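Local coordinates for protein beta-galactosidase (Bacillus circulans subsp. alkalophilus, PDB 3TTY) that hydrolyses terminal beta-galactosidic bonds, as a trimeric glycoside hydrolase with a TIM-barrel catalytic domain, at residues 198-206 with 216-224; 526-534 with 557-566. One frame throughout, in Å; residues are numbered along the deposited sequence.

Contact 1. Residues 198-206 with 216-224; sequences VAPNALSEE and GISLDYRRF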
loop_
_atom_site.group_PDB
_atom_site.type_symbol
_atom_site.label_atom_id
_atom_site.label_comp_id
_atom_site.label_asym_id
_atom_site.label_seq_id
_atom_site.Cartn_x
_atom_site.Cartn_y
_atom_site.Cartn_z
ATOM N N VAL A 198 21.816 -1.568 -18.010
ATOM C CA VAL A 198 21.768 -1.147 -16.614
ATOM C C VAL A 198 21.119 -2.222 -15.738
ATOM O O VAL A 198 20.461 -3.135 -16.242
ATOM C CB VAL A 198 21.051 0.191 -16.437
ATOM C CG1 VAL A 198 21.842 1.323 -17.125
ATOM C CG2 VAL A 198 19.627 0.107 -16.957
ATOM N N ALA A 199 21.333 -2.138 -14.429
ATOM C CA ALA A 199 20.677 -3.069 -13.517
ATOM C C ALA A 199 19.188 -2.777 -13.534
ATOM O O ALA A 199 18.790 -1.622 -13.616
ATOM C CB ALA A 199 21.229 -2.909 -12.113
ATOM N N PRO A 200 18.358 -3.825 -13.462
ATOM C CA PRO A 200 16.912 -3.639 -13.465
ATOM C C PRO A 200 16.362 -3.398 -12.063
ATOM O O PRO A 200 16.346 -4.301 -11.244
ATOM C CB PRO A 200 16.393 -4.979 -14.010
ATOM C CG PRO A 200 17.427 -5.994 -13.566
ATOM C CD PRO A 200 18.741 -5.253 -13.426
ATOM N N ASN A 201 15.928 -2.176 -11.791
ATOM C CA ASN A 201 15.209 -1.871 -10.556
ATOM C C ASN A 201 14.206 -0.763 -10.846
ATOM O O ASN A 201 13.825 -0.573 -11.993
ATOM C CB ASN A 201 16.171 -1.519 -9.406
ATOM C CG ASN A 201 16.989 -0.273 -9.682
ATOM O OD1 ASN A 201 16.753 0.434 -10.655
ATOM N ND2 ASN A 201 17.945 0.014 -8.803
ATOM N N ALA A 202 13.776 -0.039 -9.827
ATOM C CA ALA A 202 12.723 0.958 -10.019
ATOM C C ALA A 202 13.126 2.124 -10.932
ATOM O O ALA A 202 12.271 2.858 -11.411
ATOM C CB ALA A 202 12.212 1.482 -8.663
ATOM N N LEU A 203 14.425 2.301 -11.164
ATOM C CA LEU A 203 14.888 3.379 -12.027
ATOM C C LEU A 203 14.849 2.965 -13.503
ATOM O O LEU A 203 14.963 3.810 -14.377
ATOM C CB LEU A 203 16.314 3.819 -11.657
ATOM C CG LEU A 203 16.592 4.330 -10.231
ATOM C CD1 LEU A 203 18.072 4.736 -10.027
ATOM C CD2 LEU A 203 15.666 5.487 -9.860
ATOM N N SER A 204 14.683 1.670 -13.776
ATOM C CA SER A 204 14.902 1.164 -15.127
ATOM C C SER A 204 13.767 0.295 -15.678
ATOM O O SER A 204 12.813 0.833 -16.206
ATOM C CB SER A 204 16.263 0.457 -15.223
ATOM O OG SER A 204 16.392 -0.540 -14.221
ATOM N N GLU A 205 13.862 -1.032 -15.550
ATOM C CA GLU A 205 12.865 -1.930 -16.136
ATOM C C GLU A 205 11.795 -2.440 -15.170
ATOM O O GLU A 205 10.823 -3.057 -15.594
ATOM C CB GLU A 205 13.542 -3.155 -16.757
ATOM C CG GLU A 205 14.541 -2.863 -17.852
ATOM C CD GLU A 205 13.905 -2.299 -19.125
ATOM O OE1 GLU A 205 14.646 -2.126 -20.110
ATOM O OE2 GLU A 205 12.683 -2.024 -19.138
ATOM N N GLU A 206 11.980 -2.220 -13.876
ATOM C CA GLU A 206 11.142 -2.909 -12.893
ATOM C C GLU A 206 10.301 -1.956 -12.075
ATOM O O GLU A 206 10.607 -0.770 -11.978
ATOM C CB GLU A 206 11.985 -3.795 -11.966
ATOM C CG GLU A 206 12.581 -4.995 -12.702
ATOM C CD GLU A 206 13.269 -6.006 -11.791
ATOM O OE1 GLU A 206 13.981 -6.880 -12.328
ATOM O OE2 GLU A 206 13.101 -5.936 -10.550
ATOM N N GLY A 216 14.044 -11.071 -19.353
ATOM C CA GLY A 216 15.346 -11.649 -19.602
ATOM C C GLY A 216 16.426 -10.968 -18.786
ATOM O O GLY A 216 17.324 -11.620 -18.238
ATOM N N ILE A 217 16.341 -9.645 -18.710
ATOM C CA ILE A 217 17.272 -8.862 -17.913
ATOM C C ILE A 217 17.066 -9.129 -16.409
ATOM O O ILE A 217 18.009 -9.403 -15.679
ATOM C CB ILE A 217 17.098 -7.365 -18.226
ATOM C CG1 ILE A 217 17.303 -7.123 -19.724
ATOM C CG2 ILE A 217 18.063 -6.524 -17.411
ATOM C CD1 ILE A 217 17.196 -5.660 -20.136
ATOM N N SER A 218 15.819 -9.055 -15.963
ATOM C CA SER A 218 15.482 -9.277 -14.565
ATOM C C SER A 218 15.909 -10.665 -14.111
ATOM O O SER A 218 16.446 -10.839 -13.018
ATOM C CB SER A 218 13.983 -9.106 -14.372
ATOM O OG SER A 218 13.603 -7.764 -14.621
ATOM N N LEU A 219 15.669 -11.652 -14.964
ATOM C CA LEU A 219 16.026 -13.031 -14.669
ATOM C C LEU A 219 17.536 -13.184 -14.494
ATOM O O LEU A 219 17.989 -13.736 -13.499
ATOM C CB LEU A 219 15.521 -13.952 -15.781
ATOM C CG LEU A 219 15.781 -15.455 -15.659
ATOM C CD1 LEU A 219 15.356 -15.964 -14.300
ATOM C CD2 LEU A 219 15.060 -16.222 -16.786
ATOM N N ASP A 220 18.304 -12.692 -15.469
ATOM C CA ASP A 220 19.763 -12.707 -15.398
ATOM C C ASP A 220 20.339 -11.941 -14.226
ATOM O O ASP A 220 21.364 -12.325 -13.691
ATOM C CB ASP A 220 20.402 -12.186 -16.693
ATOM C CG ASP A 220 20.383 -13.220 -17.804
ATOM O OD1 ASP A 220 20.670 -12.852 -18.962
ATOM O OD2 ASP A 220 20.050 -14.395 -17.522
ATOM N N TYR A 221 19.703 -10.848 -13.833
ATOM C CA TYR A 221 20.255 -10.086 -12.724
ATOM C C TYR A 221 20.117 -10.869 -11.408
ATOM O O TYR A 221 21.024 -10.866 -10.561
ATOM C CB TYR A 221 19.611 -8.701 -12.633
ATOM C CG TYR A 221 20.438 -7.746 -11.812
ATOM C CD1 TYR A 221 21.572 -7.133 -12.352
ATOM C CD2 TYR A 221 20.097 -7.462 -10.489
ATOM C CE1 TYR A 221 22.341 -6.256 -11.595
ATOM C CE2 TYR A 221 20.853 -6.588 -9.730
ATOM C CZ TYR A 221 21.974 -5.998 -10.285
ATOM O OH TYR A 221 22.720 -5.145 -9.524
ATOM N N ARG A 222 18.990 -11.560 -11.256
ATOM C CA ARG A 222 18.791 -12.414 -10.097
ATOM C C ARG A 222 19.798 -13.572 -10.087
ATOM O O ARG A 222 20.360 -13.896 -9.037
ATOM C CB ARG A 222 17.334 -12.892 -10.016
ATOM C CG ARG A 222 16.380 -11.796 -9.548
ATOM C CD ARG A 222 14.954 -11.965 -10.062
ATOM N NE ARG A 222 14.065 -10.925 -9.530
ATOM C CZ ARG A 222 14.014 -9.671 -9.986
ATOM N NH1 ARG A 222 14.797 -9.292 -10.992
ATOM N NH2 ARG A 222 13.186 -8.789 -9.435
ATOM N N ARG A 223 20.068 -14.174 -11.248
ATOM C CA ARG A 223 21.134 -15.177 -11.309
ATOM C C ARG A 223 22.443 -14.560 -10.815
ATOM O O ARG A 223 23.153 -15.141 -10.001
ATOM C CB ARG A 223 21.329 -15.709 -12.728
ATOM C CG ARG A 223 20.138 -16.403 -13.324
ATOM C CD ARG A 223 20.386 -16.803 -14.776
ATOM N NE ARG A 223 19.523 -17.917 -15.172
ATOM C CZ ARG A 223 18.798 -17.969 -16.284
ATOM N NH1 ARG A 223 18.820 -16.962 -17.152
ATOM N NH2 ARG A 223 18.041 -19.041 -16.526
ATOM N N PHE A 224 22.739 -13.369 -11.322
ATOM C CA PHE A 224 23.991 -12.671 -11.064
ATOM C C PHE A 224 24.175 -12.332 -9.584
ATOM O O PHE A 224 25.224 -12.607 -8.984
ATOM C CB PHE A 224 24.034 -11.403 -11.937
ATOM C CG PHE A 224 25.058 -10.397 -11.508
ATOM C CD1 PHE A 224 26.411 -10.700 -11.549
ATOM C CD2 PHE A 224 24.670 -9.144 -11.080
ATOM C CE1 PHE A 224 27.363 -9.769 -11.146
ATOM C CE2 PHE A 224 25.609 -8.210 -10.670
ATOM C CZ PHE A 224 26.961 -8.523 -10.704
#
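P200 lays its CD over one face of the Y221 ring, a CH-pi contact 3.8 Å from P200 CD to the Y221 ring centroid and shifted toward the rim, while the methyl of A199 meets Y221 CE1 obliquely. The guanidinium of R222 is met at its edge, by E206 OE2 and by the backbone oxygen of S218. All this ties a loop of the TIM-barrel domain, with an Asx turn at N201, to the start of helix 215-243. Y221 sends its hydroxyl to the backbone oxygen of C155, a zinc ligand, and its ring meets F164 edge-to-face, which links the proline packing to the metal site. I217 adds its CG2 against P200 CG at 3.9 Å. On the polar side R222 grips E206 end-on. NH2 of R222 reaches E206 OE2 at 3.1 Å and almost straight (178°); NH1 of R222 takes the syn lone pair of E206 OE1 at 2.9 Å, the two planes lying 40° apart. With an alanine in place of R222 both bonds go, and the buried E206 carboxylate would probably be left without its counter-charge. R222 leaves with CG beside its backbone N (chi1 -75°) and runs extended to NE, and its NH1 also donates to S218 O, one turn back. The serine hydroxyl donates to the same E206 oxygen, S218 OG to E206 OE1, in a very short bond of 2.5 Å.

Contact 2. Residues 526-534 with 557-566; sequences NEIVLRQDW and VLAEYGADYY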
loop_
_atom_site.group_PDB
_atom_site.type_symbol
_atom_site.label_atom_id
_atom_site.label_comp_id
_atom_site.label_asym_id
_atom_site.label_seq_id
_atom_site.Cartn_x
_atom_site.Cartn_y
_atom_site.Cartn_z
ATOM N N ASN A 526 -14.073 -23.855 -12.456
ATOM C CA ASN A 526 -14.627 -24.755 -13.454
ATOM C C ASN A 526 -14.744 -26.131 -12.809
ATOM O O ASN A 526 -14.577 -26.281 -11.599
ATOM C CB ASN A 526 -13.742 -24.818 -14.711
ATOM C CG ASN A 526 -14.520 -25.227 -15.967
ATOM O OD1 ASN A 526 -15.000 -26.357 -16.085
ATOM N ND2 ASN A 526 -14.625 -24.305 -16.921
ATOM N N GLU A 527 -15.002 -27.137 -13.624
ATOM C CA GLU A 527 -15.365 -28.444 -13.125
ATOM C C GLU A 527 -14.564 -29.504 -13.872
ATOM O O GLU A 527 -14.481 -29.481 -15.105
ATOM C CB GLU A 527 -16.874 -28.643 -13.318
ATOM C CG GLU A 527 -17.469 -29.964 -12.838
ATOM C CD GLU A 527 -18.956 -30.103 -13.214
ATOM O OE1 GLU A 527 -19.561 -31.172 -12.949
ATOM O OE2 GLU A 527 -19.517 -29.135 -13.782
ATOM N N ILE A 528 -13.942 -30.401 -13.112
ATOM C CA ILE A 528 -13.264 -31.562 -13.663
ATOM C C ILE A 528 -14.258 -32.718 -13.634
ATOM O O ILE A 528 -14.716 -33.136 -12.562
ATOM C CB ILE A 528 -12.007 -31.906 -12.855
ATOM C CG1 ILE A 528 -10.965 -30.804 -13.015
ATOM C CG2 ILE A 528 -11.411 -33.224 -13.306
ATOM C CD1 ILE A 528 -9.816 -30.929 -12.062
ATOM N N VAL A 529 -14.623 -33.200 -14.819
ATOM C CA VAL A 529 -15.643 -34.230 -14.963
ATOM C C VAL A 529 -15.043 -35.509 -15.501
ATOM O O VAL A 529 -14.706 -35.585 -16.675
ATOM C CB VAL A 529 -16.725 -33.801 -15.957
ATOM C CG1 VAL A 529 -17.798 -34.892 -16.079
ATOM C CG2 VAL A 529 -17.329 -32.468 -15.544
ATOM N N LEU A 530 -14.915 -36.523 -14.654
ATOM C CA LEU A 530 -14.354 -37.787 -15.110
ATOM C C LEU A 530 -15.184 -38.519 -16.172
ATOM O O LEU A 530 -16.414 -38.580 -16.101
ATOM C CB LEU A 530 -14.019 -38.697 -13.937
ATOM C CG LEU A 530 -12.618 -38.328 -13.468
ATOM C CD1 LEU A 530 -12.669 -37.273 -12.344
ATOM C CD2 LEU A 530 -11.849 -39.555 -13.069
ATOM N N ARG A 531 -14.491 -39.053 -17.170
ATOM C CA ARG A 531 -15.156 -39.766 -18.251
ATOM C C ARG A 531 -15.827 -41.009 -17.694
ATOM O O ARG A 531 -16.946 -41.349 -18.084
ATOM C CB ARG A 531 -14.149 -40.157 -19.324
ATOM C CG ARG A 531 -13.667 -38.994 -20.160
ATOM C CD ARG A 531 -14.643 -38.701 -21.271
ATOM N NE ARG A 531 -13.953 -38.240 -22.471
ATOM C CZ ARG A 531 -13.262 -39.032 -23.283
ATOM N NH1 ARG A 531 -13.157 -40.333 -23.022
ATOM N NH2 ARG A 531 -12.673 -38.520 -24.355
ATOM N N GLN A 532 -15.133 -41.670 -16.772
ATOM C CA GLN A 532 -15.657 -42.850 -16.095
ATOM C C GLN A 532 -14.914 -43.032 -14.785
ATOM O O GLN A 532 -13.819 -42.497 -14.608
ATOM C CB GLN A 532 -15.497 -44.093 -16.973
ATOM C CG GLN A 532 -14.060 -44.384 -17.365
ATOM C CD GLN A 532 -13.944 -45.288 -18.592
ATOM O OE1 GLN A 532 -14.662 -45.113 -19.580
ATOM N NE2 GLN A 532 -13.035 -46.258 -18.529
ATOM N N ASP A 533 -15.510 -43.771 -13.859
ATOM C CA ASP A 533 -14.853 -44.015 -12.588
ATOM C C ASP A 533 -13.457 -44.537 -12.908
ATOM O O ASP A 533 -13.287 -45.391 -13.774
ATOM C CB ASP A 533 -15.644 -45.015 -11.734
ATOM C CG ASP A 533 -16.979 -44.449 -11.229
ATOM O OD1 ASP A 533 -17.396 -43.357 -11.674
ATOM O OD2 ASP A 533 -17.623 -45.113 -10.382
ATOM N N TRP A 534 -12.455 -43.986 -12.238
ATOM C CA TRP A 534 -11.076 -44.417 -12.421
ATOM C C TRP A 534 -10.365 -44.382 -11.070
ATOM O O TRP A 534 -9.990 -43.314 -10.567
ATOM C CB TRP A 534 -10.351 -43.552 -13.467
ATOM C CG TRP A 534 -8.859 -43.791 -13.527
ATOM C CD1 TRP A 534 -8.225 -44.986 -13.749
ATOM C CD2 TRP A 534 -7.816 -42.812 -13.356
ATOM N NE1 TRP A 534 -6.859 -44.809 -13.719
ATOM C CE2 TRP A 534 -6.582 -43.491 -13.475
ATOM C CE3 TRP A 534 -7.807 -41.435 -13.105
ATOM C CZ2 TRP A 534 -5.355 -42.835 -13.359
ATOM C CZ3 TRP A 534 -6.584 -40.785 -12.989
ATOM C CH2 TRP A 534 -5.376 -41.488 -13.119
ATOM N N VAL A 557 -7.905 -39.366 -22.894
ATOM C CA VAL A 557 -8.601 -38.373 -22.077
ATOM C C VAL A 557 -9.312 -39.063 -20.920
ATOM O O VAL A 557 -10.141 -39.944 -21.132
ATOM C CB VAL A 557 -9.637 -37.579 -22.910
ATOM C CG1 VAL A 557 -10.396 -36.570 -22.038
ATOM C CG2 VAL A 557 -8.960 -36.872 -24.085
ATOM N N LEU A 558 -8.976 -38.670 -19.694
ATOM C CA LEU A 558 -9.571 -39.286 -18.513
ATOM C C LEU A 558 -10.660 -38.417 -17.900
ATOM O O LEU A 558 -11.517 -38.920 -17.170
ATOM C CB LEU A 558 -8.499 -39.609 -17.465
ATOM C CG LEU A 558 -7.371 -40.533 -17.923
ATOM C CD1 LEU A 558 -6.389 -40.742 -16.803
ATOM C CD2 LEU A 558 -7.916 -41.876 -18.410
ATOM N N ALA A 559 -10.627 -37.120 -18.202
ATOM C CA ALA A 559 -11.585 -36.163 -17.651
ATOM C C ALA A 559 -11.642 -34.900 -18.500
ATOM O O ALA A 559 -10.651 -34.516 -19.116
ATOM C CB ALA A 559 -11.242 -35.813 -16.204
ATOM N N GLU A 560 -12.807 -34.257 -18.513
ATOM C CA GLU A 560 -13.054 -33.080 -19.335
ATOM C C GLU A 560 -13.605 -31.928 -18.512
ATOM O O GLU A 560 -14.157 -32.137 -17.434
ATOM C CB GLU A 560 -14.079 -33.430 -20.411
ATOM C CG GLU A 560 -13.798 -34.748 -21.102
ATOM C CD GLU A 560 -14.924 -35.177 -22.025
ATOM O OE1 GLU A 560 -16.096 -34.835 -21.730
ATOM O OE2 GLU A 560 -14.621 -35.842 -23.047
ATOM N N TYR A 561 -13.480 -30.711 -19.036
ATOM C CA TYR A 561 -14.062 -29.539 -18.382
ATOM C C TYR A 561 -15.588 -29.624 -18.369
ATOM O O TYR A 561 -16.197 -30.239 -19.250
ATOM C CB TYR A 561 -13.640 -28.244 -19.073
ATOM C CG TYR A 561 -12.189 -27.874 -18.905
ATOM C CD1 TYR A 561 -11.326 -27.889 -19.991
ATOM C CD2 TYR A 561 -11.680 -27.489 -17.663
ATOM C CE1 TYR A 561 -10.003 -27.540 -19.853
ATOM C CE2 TYR A 561 -10.352 -27.143 -17.514
ATOM C CZ TYR A 561 -9.519 -27.169 -18.619
ATOM O OH TYR A 561 -8.198 -26.822 -18.504
ATOM N N GLY A 562 -16.198 -28.986 -17.379
ATOM C CA GLY A 562 -17.633 -29.066 -17.203
ATOM C C GLY A 562 -18.399 -27.829 -17.619
ATOM O O GLY A 562 -19.617 -27.891 -17.764
ATOM N N ALA A 563 -17.698 -26.712 -17.811
ATOM C CA ALA A 563 -18.359 -25.435 -18.062
ATOM C C ALA A 563 -17.559 -24.527 -18.983
ATOM O O ALA A 563 -16.436 -24.861 -19.383
ATOM C CB ALA A 563 -18.640 -24.723 -16.747
ATOM N N ASP A 564 -18.148 -23.374 -19.313
ATOM C CA ASP A 564 -17.467 -22.361 -20.113
ATOM C C ASP A 564 -17.295 -22.841 -21.556
ATOM O O ASP A 564 -17.647 -23.977 -21.873
ATOM C CB ASP A 564 -16.112 -22.011 -19.479
ATOM C CG ASP A 564 -15.892 -20.515 -19.364
ATOM O OD1 ASP A 564 -16.372 -19.780 -20.252
ATOM O OD2 ASP A 564 -15.248 -20.077 -18.384
ATOM N N TYR A 565 -16.756 -21.986 -22.426
ATOM C CA TYR A 565 -16.665 -22.314 -23.857
ATOM C C TYR A 565 -15.801 -23.532 -24.178
ATOM O O TYR A 565 -15.943 -24.127 -25.251
ATOM C CB TYR A 565 -16.216 -21.107 -24.687
ATOM C CG TYR A 565 -14.747 -20.759 -24.568
ATOM C CD1 TYR A 565 -14.276 -19.983 -23.519
ATOM C CD2 TYR A 565 -13.834 -21.200 -25.518
ATOM C CE1 TYR A 565 -12.937 -19.662 -23.416
ATOM C CE2 TYR A 565 -12.493 -20.890 -25.423
ATOM C CZ TYR A 565 -12.048 -20.122 -24.372
ATOM O OH TYR A 565 -10.713 -19.816 -24.284
ATOM N N TYR A 566 -14.908 -23.909 -23.265
ATOM C CA TYR A 566 -14.106 -25.117 -23.472
ATOM C C TYR A 566 -14.705 -26.371 -22.825
ATOM O O TYR A 566 -14.052 -27.413 -22.733
ATOM C CB TYR A 566 -12.659 -24.923 -23.031
ATOM C CG TYR A 566 -12.452 -24.031 -21.826
ATOM C CD1 TYR A 566 -12.316 -24.565 -20.547
ATOM C CD2 TYR A 566 -12.347 -22.660 -21.976
ATOM C CE1 TYR A 566 -12.097 -23.747 -19.449
ATOM C CE2 TYR A 566 -12.126 -21.836 -20.890
ATOM C CZ TYR A 566 -12.004 -22.376 -19.629
ATOM O OH TYR A 566 -11.789 -21.530 -18.560
HETATM O O HOH W 1 -13.741 -21.546 -16.675
HETATM O O HOH W 2 -16.173 -36.180 -19.290
HETATM O O HOH W 3 -11.835 -41.637 -16.404
#
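N526 OD1 takes three backbone N-H groups at once: G562 N and A563 N across the contact, each 3.2 Å from N526 OD1, and the N-H of the next residue, E527, in its own strand. G562 N comes in nearly along the C=O axis, A563 N from a tilt of 27°. The NH2 of this amide turns to the same residue, N526 ND2 donating to A563 O at 3.1 Å from well above that carbonyl's plane but within the amide's own, so both ends of the group are fixed against rotation. CG of N526 stands anti to the backbone N (chi1 -155°), which carries the amide over to the chain at 562-563; a water joins ND2 to D564 OD2 and Y566 OH. Y566 OH also bonds D518, and D564 is salt-bridged to R323 of the second subunit. The segments pair as antiparallel neighbours in the mixed sheet of the trimerisation domain, V529 and E560 forming a hydrogen-bonded pair, with strand 540-544 on the far side of 526-530 and 570-577 beyond 557-561. A classic beta bulge puts L558 and A559 both opposite L572 of strand 570-577. On the sheet face of I528, L530 and Y561, the A559 methyl touches I528 CG2 at 3.9 Å. On the face of V529 and E560, R531 bends at chi2 and chi3 to bring NE within 2.6 Å of E560 OE2; this salt bridge meets the oxygen from above the carboxylate plane, the two flat groups standing 88° apart. V557 CB lies over one face of the same guanidinium. Past the strand end L558 CD1 sits over the six-membered ring of W534, 3.8 Å from its centroid.

In the fold
Contact 1 belongs to the catalytic TIM-barrel region and contact 2 to the trimerisation domain; their centres lie about 41 Å apart and their nearest atoms about 26 Å. Contact 1 lies close to the zinc ion, about 6 Å from the Y221 side chain; a bound galactose is about 12 Å from the E205 side chain, and neither segment lines the sugar pocket. Both contacts reach the second subunit. From 198-206, E205 OE2 bonds to G110 N and S204 O to R106 of that subunit, E205 OE1 being bonded to H189 of its own chain, while in 557-566 D564 makes a salt bridge to R323 of the second subunit. Each domain thus contributes separately to the subunit interface.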